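Local coordinates for protein beta-n-acetylhexosaminidase (Streptococcus pneumoniae, PDB 2YLA) that probably removes terminal N-acetylglucosamine from N-glycans as a family 20 beta-N-acetylhexosaminidase, a pneumococcal virulence factor named StrH, at residues A82-P87 with D331-E336; A17-F22 with L46-L51. The protein carries 1 engineered substitution. All blocks are in the same frame, centred on the assembly; numbering follows the deposited sequence.

Contact 1 of 2, residues A82-P87 with D331-E336; sequences AYYDDP and DRPSAE. With NAG (2-acetamido-2-deoxy-beta-D-glucopyranose), chain E; MAN (alpha-D-mannopyranose), chain B; EDO (1,2-ethanediol), chain I.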
ATOM      1  N   ALA A  82      -2.601 -18.011 -14.094  1.00 14.15           N
ATOM      2  CA  ALA A  82      -3.911 -18.035 -14.744  1.00 14.02           C
ATOM      3  C   ALA A  82      -4.424 -16.616 -14.955  1.00 13.96           C
ATOM      4  O   ALA A  82      -5.067 -16.325 -15.967  1.00 13.97           O
ATOM      5  CB  ALA A  82      -4.907 -18.848 -13.934  1.00 13.96           C
ATOM      6  N   TYR A  83      -4.133 -15.740 -13.994  1.00 13.87           N
ATOM      7  CA  TYR A  83      -4.438 -14.322 -14.131  1.00 13.82           C
ATOM      8  C   TYR A  83      -3.536 -13.674 -15.183  1.00 13.82           C
ATOM      9  O   TYR A  83      -4.018 -13.001 -16.101  1.00 13.87           O
ATOM     10  CB  TYR A  83      -4.316 -13.579 -12.790  1.00 13.77           C
ATOM     11  CG  TYR A  83      -4.249 -12.079 -12.971  1.00 13.72           C
ATOM     12  CD1 TYR A  83      -5.348 -11.369 -13.464  1.00 13.74           C
ATOM     13  CD2 TYR A  83      -3.082 -11.373 -12.686  1.00 13.59           C
ATOM     14  CE1 TYR A  83      -5.289  -9.999 -13.658  1.00 13.62           C
ATOM     15  CE2 TYR A  83      -3.013  -9.998 -12.879  1.00 13.58           C
ATOM     16  CZ  TYR A  83      -4.122  -9.321 -13.362  1.00 13.70           C
ATOM     17  OH  TYR A  83      -4.070  -7.963 -13.554  1.00 14.28           O
ATOM     18  N   TYR A  84      -2.228 -13.873 -15.029  1.00 13.72           N
ATOM     19  CA  TYR A  84      -1.230 -13.323 -15.940  1.00 13.70           C
ATOM     20  C   TYR A  84       0.135 -13.960 -15.685  1.00 13.75           C
ATOM     21  O   TYR A  84       0.776 -13.696 -14.663  1.00 13.83           O
ATOM     22  CB  TYR A  84      -1.155 -11.790 -15.818  1.00 13.63           C
ATOM     23  CG  TYR A  84       0.040 -11.164 -16.504  1.00 13.38           C
ATOM     24  CD1 TYR A  84       0.151 -11.163 -17.897  1.00 13.17           C
ATOM     25  CD2 TYR A  84       1.058 -10.571 -15.762  1.00 12.97           C
ATOM     26  CE1 TYR A  84       1.251 -10.591 -18.531  1.00 13.02           C
ATOM     27  CE2 TYR A  84       2.158  -9.990 -16.386  1.00 13.00           C
ATOM     28  CZ  TYR A  84       2.248 -10.006 -17.769  1.00 13.11           C
ATOM     29  OH  TYR A  84       3.337  -9.436 -18.387  1.00 13.39           O
ATOM     30  N   ASP A  85       0.562 -14.808 -16.617  1.00 13.79           N
ATOM     31  CA  ASP A  85       1.856 -15.476 -16.534  1.00 13.87           C
ATOM     32  C   ASP A  85       2.970 -14.497 -16.897  1.00 13.91           C
ATOM     33  O   ASP A  85       3.356 -14.377 -18.064  1.00 14.00           O
ATOM     34  CB  ASP A  85       1.885 -16.702 -17.455  1.00 13.90           C
ATOM     35  CG  ASP A  85       3.049 -17.641 -17.161  1.00 14.07           C
ATOM     36  OD1 ASP A  85       4.000 -17.252 -16.444  1.00 13.85           O
ATOM     37  OD2 ASP A  85       3.008 -18.786 -17.663  1.00 14.29           O
ATOM     38  N   ASP A  86       3.475 -13.801 -15.880  1.00 13.84           N
ATOM     39  CA  ASP A  86       4.516 -12.794 -16.051  1.00 13.78           C
ATOM     40  C   ASP A  86       5.857 -13.457 -16.376  1.00 13.76           C
ATOM     41  O   ASP A  86       6.323 -14.314 -15.620  1.00 13.89           O
ATOM     42  CB  ASP A  86       4.632 -11.942 -14.782  1.00 13.77           C
ATOM     43  CG  ASP A  86       5.224 -10.565 -15.039  1.00 13.83           C
ATOM     44  OD1 ASP A  86       6.146 -10.442 -15.872  1.00 13.92           O
ATOM     45  OD2 ASP A  86       4.768  -9.597 -14.395  1.00 13.97           O
ATOM     46  N   PRO A  87       6.476 -13.069 -17.510  1.00 13.66           N
ATOM     47  CA  PRO A  87       7.793 -13.594 -17.897  1.00 13.46           C
ATOM     48  C   PRO A  87       8.939 -13.130 -16.988  1.00 13.24           C
ATOM     49  O   PRO A  87      10.013 -13.736 -16.994  1.00 13.15           O
ATOM     50  CB  PRO A  87       7.987 -13.046 -19.317  1.00 13.49           C
ATOM     51  CG  PRO A  87       7.098 -11.846 -19.390  1.00 13.57           C
ATOM     52  CD  PRO A  87       5.911 -12.185 -18.550  1.00 13.60           C
ATOM     53  N   ASP A 331      -2.783  -2.235 -14.311  1.00 12.14           N
ATOM     54  CA  ASP A 331      -4.048  -2.799 -14.818  1.00 12.86           C
ATOM     55  C   ASP A 331      -3.861  -3.715 -16.030  1.00 13.33           C
ATOM     56  O   ASP A 331      -4.460  -4.791 -16.096  1.00 13.36           O
ATOM     57  CB  ASP A 331      -5.055  -1.687 -15.125  1.00 12.91           C
ATOM     58  CG  ASP A 331      -5.504  -0.942 -13.877  1.00 13.00           C
ATOM     59  OD1 ASP A 331      -4.653  -0.651 -13.011  1.00 13.26           O
ATOM     60  OD2 ASP A 331      -6.711  -0.640 -13.763  1.00 13.06           O
ATOM     61  N   ARG A 332      -3.047  -3.276 -16.988  1.00 13.83           N
ATOM     62  CA  ARG A 332      -2.479  -4.180 -17.982  1.00 14.33           C
ATOM     63  C   ARG A 332      -1.056  -4.500 -17.531  1.00 14.29           C
ATOM     64  O   ARG A 332      -0.154  -3.680 -17.706  1.00 14.34           O
ATOM     65  CB  ARG A 332      -2.463  -3.551 -19.379  1.00 14.54           C
ATOM     66  CG  ARG A 332      -3.834  -3.357 -20.028  1.00 15.73           C
ATOM     67  CD  ARG A 332      -4.301  -1.915 -19.918  1.00 17.53           C
ATOM     68  NE  ARG A 332      -3.224  -0.984 -20.254  1.00 19.04           N
ATOM     69  CZ  ARG A 332      -3.189   0.290 -19.883  1.00 19.65           C
ATOM     70  NH1 ARG A 332      -4.179   0.799 -19.163  1.00 19.94           N
ATOM     71  NH2 ARG A 332      -2.161   1.055 -20.229  1.00 20.03           N
ATOM     72  N   PRO A 333      -0.847  -5.688 -16.936  1.00 14.32           N
ATOM     73  CA  PRO A 333       0.462  -5.989 -16.354  1.00 14.46           C
ATOM     74  C   PRO A 333       1.557  -6.283 -17.384  1.00 14.63           C
ATOM     75  O   PRO A 333       2.736  -6.339 -17.026  1.00 14.57           O
ATOM     76  CB  PRO A 333       0.189  -7.216 -15.473  1.00 14.41           C
ATOM     77  CG  PRO A 333      -1.302  -7.397 -15.460  1.00 14.34           C
ATOM     78  CD  PRO A 333      -1.801  -6.786 -16.715  1.00 14.33           C
ATOM     79  N   SER A 334       1.173  -6.459 -18.648  1.00 14.88           N
ATOM     80  CA  SER A 334       2.142  -6.670 -19.725  1.00 15.02           C
ATOM     81  C   SER A 334       2.783  -5.358 -20.196  1.00 15.04           C
ATOM     82  O   SER A 334       3.727  -5.376 -20.990  1.00 15.15           O
ATOM     83  CB  SER A 334       1.501  -7.417 -20.897  1.00 15.02           C
ATOM     84  OG  SER A 334       0.472  -6.645 -21.486  1.00 15.45           O
ATOM     85  N   ALA A 335       2.270  -4.229 -19.709  1.00 15.03           N
ATOM     86  CA  ALA A 335       2.879  -2.929 -19.983  1.00 15.07           C
ATOM     87  C   ALA A 335       4.218  -2.821 -19.264  1.00 15.14           C
ATOM     88  O   ALA A 335       4.385  -3.344 -18.158  1.00 15.16           O
ATOM     89  CB  ALA A 335       1.954  -1.799 -19.563  1.00 15.09           C
ATOM     90  N   GLU A 336       5.167  -2.148 -19.905  1.00 15.14           N
ATOM     91  CA  GLU A 336       6.526  -2.031 -19.390  1.00 15.29           C
ATOM     92  C   GLU A 336       6.581  -1.152 -18.140  1.00 15.09           C
ATOM     93  O   GLU A 336       6.043  -0.041 -18.133  1.00 14.92           O
ATOM     94  CB  GLU A 336       7.443  -1.465 -20.479  1.00 15.45           C
ATOM     95  CG  GLU A 336       8.938  -1.682 -20.245  1.00 16.31           C
ATOM     96  CD  GLU A 336       9.808  -1.052 -21.329  1.00 17.58           C
ATOM     97  OE1 GLU A 336       9.343  -0.921 -22.485  1.00 18.09           O
ATOM     98  OE2 GLU A 336      10.964  -0.686 -21.022  1.00 18.13           O
TER
HETATM   99  C1  NAG E   4      -9.288   1.705  -9.628  1.00 63.94           C
HETATM  100  C2  NAG E   4      -8.903   0.436  -8.825  1.00 63.33           C
HETATM  101  C3  NAG E   4      -7.510  -0.142  -9.102  1.00 63.10           C
HETATM  102  C4  NAG E   4      -6.938   0.396 -10.400  1.00 62.85           C
HETATM  103  C5  NAG E   4      -6.912   1.919 -10.317  1.00 62.87           C
HETATM  104  C6  NAG E   4      -6.240   2.539 -11.536  1.00 62.68           C
HETATM  105  C7  NAG E   4      -8.476   1.387  -6.529  1.00 62.47           C
HETATM  106  C8  NAG E   4      -8.914   1.280  -5.100  1.00 62.28           C
HETATM  107  N2  NAG E   4      -9.113   0.573  -7.381  1.00 62.81           N
HETATM  108  O3  NAG E   4      -7.578  -1.549  -9.160  1.00 63.11           O
HETATM  109  O4  NAG E   4      -5.648  -0.134 -10.600  1.00 62.46           O
HETATM  110  O5  NAG E   4      -8.219   2.464 -10.203  1.00 63.42           O
HETATM  111  O6  NAG E   4      -7.072   2.421 -12.671  1.00 62.35           O
HETATM  112  O7  NAG E   4      -7.592   2.189  -6.836  1.00 62.20           O
HETATM  113  C1  MAN B   3     -11.685   2.780 -11.982  1.00 67.42           C
HETATM  114  C2  MAN B   3     -10.364   2.018 -11.806  1.00 66.57           C
HETATM  115  C3  MAN B   3     -10.228   0.971 -12.918  1.00 66.77           C
HETATM  116  C4  MAN B   3     -11.452   0.058 -12.988  1.00 67.01           C
HETATM  117  C5  MAN B   3     -12.745   0.877 -13.026  1.00 67.28           C
HETATM  118  C6  MAN B   3     -13.982  -0.006 -12.891  1.00 67.48           C
HETATM  119  O2  MAN B   3     -10.359   1.351 -10.550  1.00 65.22           O
HETATM  120  O3  MAN B   3      -9.082   0.179 -12.714  1.00 66.82           O
HETATM  121  O4  MAN B   3     -11.360  -0.760 -14.133  1.00 66.88           O
HETATM  122  O5  MAN B   3     -12.763   1.850 -11.989  1.00 67.45           O
HETATM  123  O6  MAN B   3     -14.798   0.155 -14.031  1.00 67.68           O
HETATM  124  C1  EDO I1106      -2.587  -7.106 -20.360  1.00 37.43           C
HETATM  125  O1  EDO I1106      -1.851  -8.140 -19.697  1.00 37.10           O
HETATM  126  C2  EDO I1106      -4.031  -7.549 -20.567  1.00 37.80           C
HETATM  127  O2  EDO I1106      -4.916  -6.488 -20.185  1.00 37.80           O
HETATM  128  O   HOH W   1      -5.881  -6.482 -14.582  1.00 11.61           O
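One water joins Y83 to D331. It lies 2.6 Å from Y83 OH, at the edge of that ring and in its plane, and it donates a hydrogen bond to the backbone O of D331 at 2.7 Å. Much of the remaining contact is packing against P333. The ring of P333 fits against both tyrosines. Its CG lies 3.4 Å from Y83 OH, and its CB sits over one face of the Y84 ring, 3.5 Å from CD2. Y84 holds CG anti to its own N (chi1 168°), which turns the ring toward the proline. The hydroxyl end of the same ring continues past P333 to S334, where OH is 3.3 Å from CA. R332 to A335 form a type I turn, closed by the bond from A335 N to R332 O, and this turn presents P333 and S334 to the tyrosines. Nearer strand 321-329, D331 turns its carboxylate to the sugars. OD1 accepts from NAG O4 at 2.7 Å. OD2 accepts from MAN O3, also at 2.7 Å, and from NAG O6 over a longer distance. The ion pair from R19 NH1 to OD1 is long and weak. The arrangement fits a TIM-barrel glycosidase, where the loop after strand 321-329 reaches from a barrel strand to the sugar.

Contact 2 of 2, residues A17-F22 with L46-L51; sequences AGRKYF and LGNDGL. With NAG (2-acetamido-2-deoxy-beta-D-glucopyranose), chain E.
R19 meets D49 and N48 through an extended side chain. Its CG lies beside the backbone N (chi1 -70°), and the chain then runs straight from CG to NE, placing the guanidinium beside D49 and against the sugar. In N48 the CG stands anti to the backbone N, which helps to put OD1 over one face of that guanidinium. OD2 of D49 forms a salt bridge with R19 NE at 2.6 Å. The bond within it is bent and weak, and the carboxylate approaches the guanidinium obliquely. N48 OD1 is 3.2 Å from R19 NH1, but the angle is too poor for a hydrogen bond, and the amide and guanidinium planes are 76° apart.

The backbones are also close. G18 has no side chain, and its C comes within 3.1 Å of N48 O. The loop holds its own shape here: N48 N donates to G50 O at 3.0 Å, and G50 N returns a weak bond to N48 O.

At the far end, R19 meets the sugar. NAG O3 lies at the guanidinium edge, in its plane, and accepts from NH2 at 2.8 Å (161°) and from NH1 at 3.2 Å. NH1 also gives a weak bond to O4. D16 OD2 makes a second salt bridge with NH1.

NAG is linked through C1 to mannose O2, so O3 and O4 are the hydroxyls of a terminal sugar. Salt bridges to D49 and D16 probably help to fix the guanidinium, with N48 packed over one face. The chemistry is consistent with recognition of terminal N-acetylglucosamine by an arginine, as in other family 20 enzymes.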
ATOM      1  N   ALA A  17       2.139  -4.483  -7.100  1.00  7.68           N
ATOM      2  CA  ALA A  17       2.981  -5.657  -7.318  1.00  7.58           C
ATOM      3  C   ALA A  17       2.192  -6.953  -7.140  1.00  7.55           C
ATOM      4  O   ALA A  17       2.770  -8.027  -6.974  1.00  7.53           O
ATOM      5  CB  ALA A  17       4.200  -5.624  -6.395  1.00  7.56           C
ATOM      6  N   GLY A  18       0.870  -6.834  -7.159  1.00  7.55           N
ATOM      7  CA  GLY A  18      -0.009  -7.993  -7.144  1.00  7.49           C
ATOM      8  C   GLY A  18      -0.350  -8.401  -8.562  1.00  7.60           C
ATOM      9  O   GLY A  18      -0.327  -9.583  -8.897  1.00  7.72           O
ATOM     10  N   ARG A  19      -0.671  -7.415  -9.397  1.00  7.63           N
ATOM     11  CA  ARG A  19      -0.991  -7.658 -10.801  1.00  7.62           C
ATOM     12  C   ARG A  19       0.262  -7.980 -11.609  1.00  7.78           C
ATOM     13  O   ARG A  19       0.234  -8.846 -12.487  1.00  7.88           O
ATOM     14  CB  ARG A  19      -1.696  -6.446 -11.415  1.00  7.48           C
ATOM     15  CG  ARG A  19      -3.112  -6.198 -10.925  1.00  7.22           C
ATOM     16  CD  ARG A  19      -3.740  -5.101 -11.757  1.00  7.20           C
ATOM     17  NE  ARG A  19      -5.172  -4.919 -11.539  1.00  6.76           N
ATOM     18  CZ  ARG A  19      -5.706  -3.911 -10.857  1.00  6.93           C
ATOM     19  NH1 ARG A  19      -4.932  -2.987 -10.302  1.00  7.06           N
ATOM     20  NH2 ARG A  19      -7.024  -3.827 -10.729  1.00  7.04           N
ATOM     21  N   LYS A  20       1.355  -7.280 -11.303  1.00  7.86           N
ATOM     22  CA  LYS A  20       2.599  -7.374 -12.065  1.00  7.97           C
ATOM     23  C   LYS A  20       3.791  -7.656 -11.152  1.00  8.08           C
ATOM     24  O   LYS A  20       3.927  -7.047 -10.091  1.00  8.16           O
ATOM     25  CB  LYS A  20       2.823  -6.070 -12.838  1.00  7.96           C
ATOM     26  CG  LYS A  20       3.993  -6.071 -13.809  1.00  7.85           C
ATOM     27  CD  LYS A  20       4.152  -4.705 -14.449  1.00  7.74           C
ATOM     28  CE  LYS A  20       5.434  -4.599 -15.255  1.00  7.87           C
ATOM     29  NZ  LYS A  20       5.382  -5.333 -16.547  1.00  8.00           N
ATOM     30  N   TYR A  21       4.653  -8.578 -11.576  1.00  8.15           N
ATOM     31  CA  TYR A  21       5.834  -8.949 -10.797  1.00  8.18           C
ATOM     32  C   TYR A  21       6.877  -7.835 -10.759  1.00  8.16           C
ATOM     33  O   TYR A  21       7.199  -7.236 -11.785  1.00  8.25           O
ATOM     34  CB  TYR A  21       6.458 -10.243 -11.334  1.00  8.14           C
ATOM     35  CG  TYR A  21       7.691 -10.698 -10.573  1.00  8.37           C
ATOM     36  CD1 TYR A  21       7.577 -11.449  -9.404  1.00  8.30           C
ATOM     37  CD2 TYR A  21       8.973 -10.373 -11.024  1.00  8.71           C
ATOM     38  CE1 TYR A  21       8.705 -11.866  -8.704  1.00  8.22           C
ATOM     39  CE2 TYR A  21      10.107 -10.785 -10.328  1.00  8.67           C
ATOM     40  CZ  TYR A  21       9.964 -11.530  -9.171  1.00  8.42           C
ATOM     41  OH  TYR A  21      11.082 -11.937  -8.481  1.00  8.60           O
ATOM     42  N   PHE A  22       7.389  -7.568  -9.562  1.00  8.12           N
ATOM     43  CA  PHE A  22       8.518  -6.670  -9.375  1.00  8.11           C
ATOM     44  C   PHE A  22       9.638  -7.444  -8.697  1.00  8.30           C
ATOM     45  O   PHE A  22       9.397  -8.181  -7.739  1.00  8.40           O
ATOM     46  CB  PHE A  22       8.120  -5.471  -8.516  1.00  8.02           C
ATOM     47  CG  PHE A  22       7.386  -4.396  -9.268  1.00  7.81           C
ATOM     48  CD1 PHE A  22       6.019  -4.493  -9.498  1.00  7.61           C
ATOM     49  CD2 PHE A  22       8.065  -3.274  -9.736  1.00  7.83           C
ATOM     50  CE1 PHE A  22       5.336  -3.494 -10.190  1.00  7.45           C
ATOM     51  CE2 PHE A  22       7.392  -2.269 -10.431  1.00  7.66           C
ATOM     52  CZ  PHE A  22       6.024  -2.381 -10.658  1.00  7.51           C
ATOM     53  N   LEU A  46       0.678  -7.025  -2.682  1.00  5.88           N
ATOM     54  CA  LEU A  46       1.252  -8.332  -2.989  1.00  5.82           C
ATOM     55  C   LEU A  46       0.160  -9.287  -3.445  1.00  5.88           C
ATOM     56  O   LEU A  46       0.414 -10.235  -4.191  1.00  6.02           O
ATOM     57  CB  LEU A  46       1.981  -8.896  -1.768  1.00  5.78           C
ATOM     58  CG  LEU A  46       3.137  -8.055  -1.222  1.00  5.66           C
ATOM     59  CD1 LEU A  46       3.542  -8.517   0.168  1.00  5.63           C
ATOM     60  CD2 LEU A  46       4.323  -8.093  -2.174  1.00  5.82           C
ATOM     61  N   GLY A  47      -1.054  -9.027  -2.971  1.00  5.87           N
ATOM     62  CA  GLY A  47      -2.248  -9.710  -3.431  1.00  5.82           C
ATOM     63  C   GLY A  47      -3.172  -8.670  -4.019  1.00  5.84           C
ATOM     64  O   GLY A  47      -3.753  -7.872  -3.293  1.00  5.80           O
ATOM     65  N   ASN A  48      -3.266  -8.661  -5.345  1.00  6.03           N
ATOM     66  CA  ASN A  48      -4.152  -7.773  -6.091  1.00  6.17           C
ATOM     67  C   ASN A  48      -4.341  -8.409  -7.458  1.00  6.49           C
ATOM     68  O   ASN A  48      -3.472  -8.296  -8.325  1.00  6.66           O
ATOM     69  CB  ASN A  48      -3.545  -6.369  -6.212  1.00  5.99           C
ATOM     70  CG  ASN A  48      -4.516  -5.347  -6.786  1.00  6.01           C
ATOM     71  OD1 ASN A  48      -4.160  -4.570  -7.673  1.00  5.88           O
ATOM     72  ND2 ASN A  48      -5.745  -5.333  -6.274  1.00  5.75           N
ATOM     73  N   ASP A  49      -5.471  -9.094  -7.637  1.00  6.76           N
ATOM     74  CA  ASP A  49      -5.692  -9.990  -8.785  1.00  7.03           C
ATOM     75  C   ASP A  49      -4.775 -11.216  -8.692  1.00  7.08           C
ATOM     76  O   ASP A  49      -5.214 -12.290  -8.280  1.00  7.19           O
ATOM     77  CB  ASP A  49      -5.533  -9.259 -10.124  1.00  6.98           C
ATOM     78  CG  ASP A  49      -6.639  -8.250 -10.378  1.00  7.72           C
ATOM     79  OD1 ASP A  49      -7.809  -8.530 -10.031  1.00  8.75           O
ATOM     80  OD2 ASP A  49      -6.343  -7.177 -10.944  1.00  8.26           O
ATOM     81  N   GLY A  50      -3.505 -11.053  -9.060  1.00  7.17           N
ATOM     82  CA  GLY A  50      -2.501 -12.091  -8.833  1.00  7.19           C
ATOM     83  C   GLY A  50      -2.036 -12.081  -7.386  1.00  7.23           C
ATOM     84  O   GLY A  50      -2.178 -11.069  -6.694  1.00  7.19           O
ATOM     85  N   LEU A  51      -1.503 -13.211  -6.923  1.00  7.29           N
ATOM     86  CA  LEU A  51      -0.918 -13.307  -5.582  1.00  7.18           C
ATOM     87  C   LEU A  51       0.576 -13.537  -5.725  1.00  7.13           C
ATOM     88  O   LEU A  51       1.012 -14.641  -6.054  1.00  7.10           O
ATOM     89  CB  LEU A  51      -1.548 -14.448  -4.778  1.00  7.12           C
ATOM     90  CG  LEU A  51      -1.762 -14.271  -3.266  1.00  7.26           C
ATOM     91  CD1 LEU A  51      -1.970 -15.626  -2.609  1.00  6.57           C
ATOM     92  CD2 LEU A  51      -0.645 -13.502  -2.555  1.00  7.27           C
TER
HETATM   93  C1  NAG E   4      -9.288   1.705  -9.628  1.00 63.94           C
HETATM   94  C2  NAG E   4      -8.903   0.436  -8.825  1.00 63.33           C
HETATM   95  C3  NAG E   4      -7.510  -0.142  -9.102  1.00 63.10           C
HETATM   96  C4  NAG E   4      -6.938   0.396 -10.400  1.00 62.85           C
HETATM   97  C5  NAG E   4      -6.912   1.919 -10.317  1.00 62.87           C
HETATM   98  C6  NAG E   4      -6.240   2.539 -11.536  1.00 62.68           C
HETATM   99  C7  NAG E   4      -8.476   1.387  -6.529  1.00 62.47           C
HETATM  100  C8  NAG E   4      -8.914   1.280  -5.100  1.00 62.28           C
HETATM  101  N2  NAG E   4      -9.113   0.573  -7.381  1.00 62.81           N
HETATM  102  O3  NAG E   4      -7.578  -1.549  -9.160  1.00 63.11           O
HETATM  103  O4  NAG E   4      -5.648  -0.134 -10.600  1.00 62.46           O
HETATM  104  O5  NAG E   4      -8.219   2.464 -10.203  1.00 63.42           O
HETATM  105  O6  NAG E   4      -7.072   2.421 -12.671  1.00 62.35           O
HETATM  106  O7  NAG E   4      -7.592   2.189  -6.836  1.00 62.20           O

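In the fold
Contact 2 comes first along the chain and closes before contact 1 opens. Their centres are 9 Å apart, on the same side of the chain's centre and within the family 20 catalytic domain. Three of the four segments are in loops after parallel barrel strands: 10-16, 41-45 and 321-329. The fourth lies on helix 69-84 and the loop that follows. K20 joins the contacts, with NZ probably hydrogen-bonded to the backbone O of both P333 and A335. Y83 OH also packs on R19 CG. Loops after neighbouring strands of the TIM barrel thus bring R19 and D331 to the same NAG, while 46-51 and 82-87 pack against those loops.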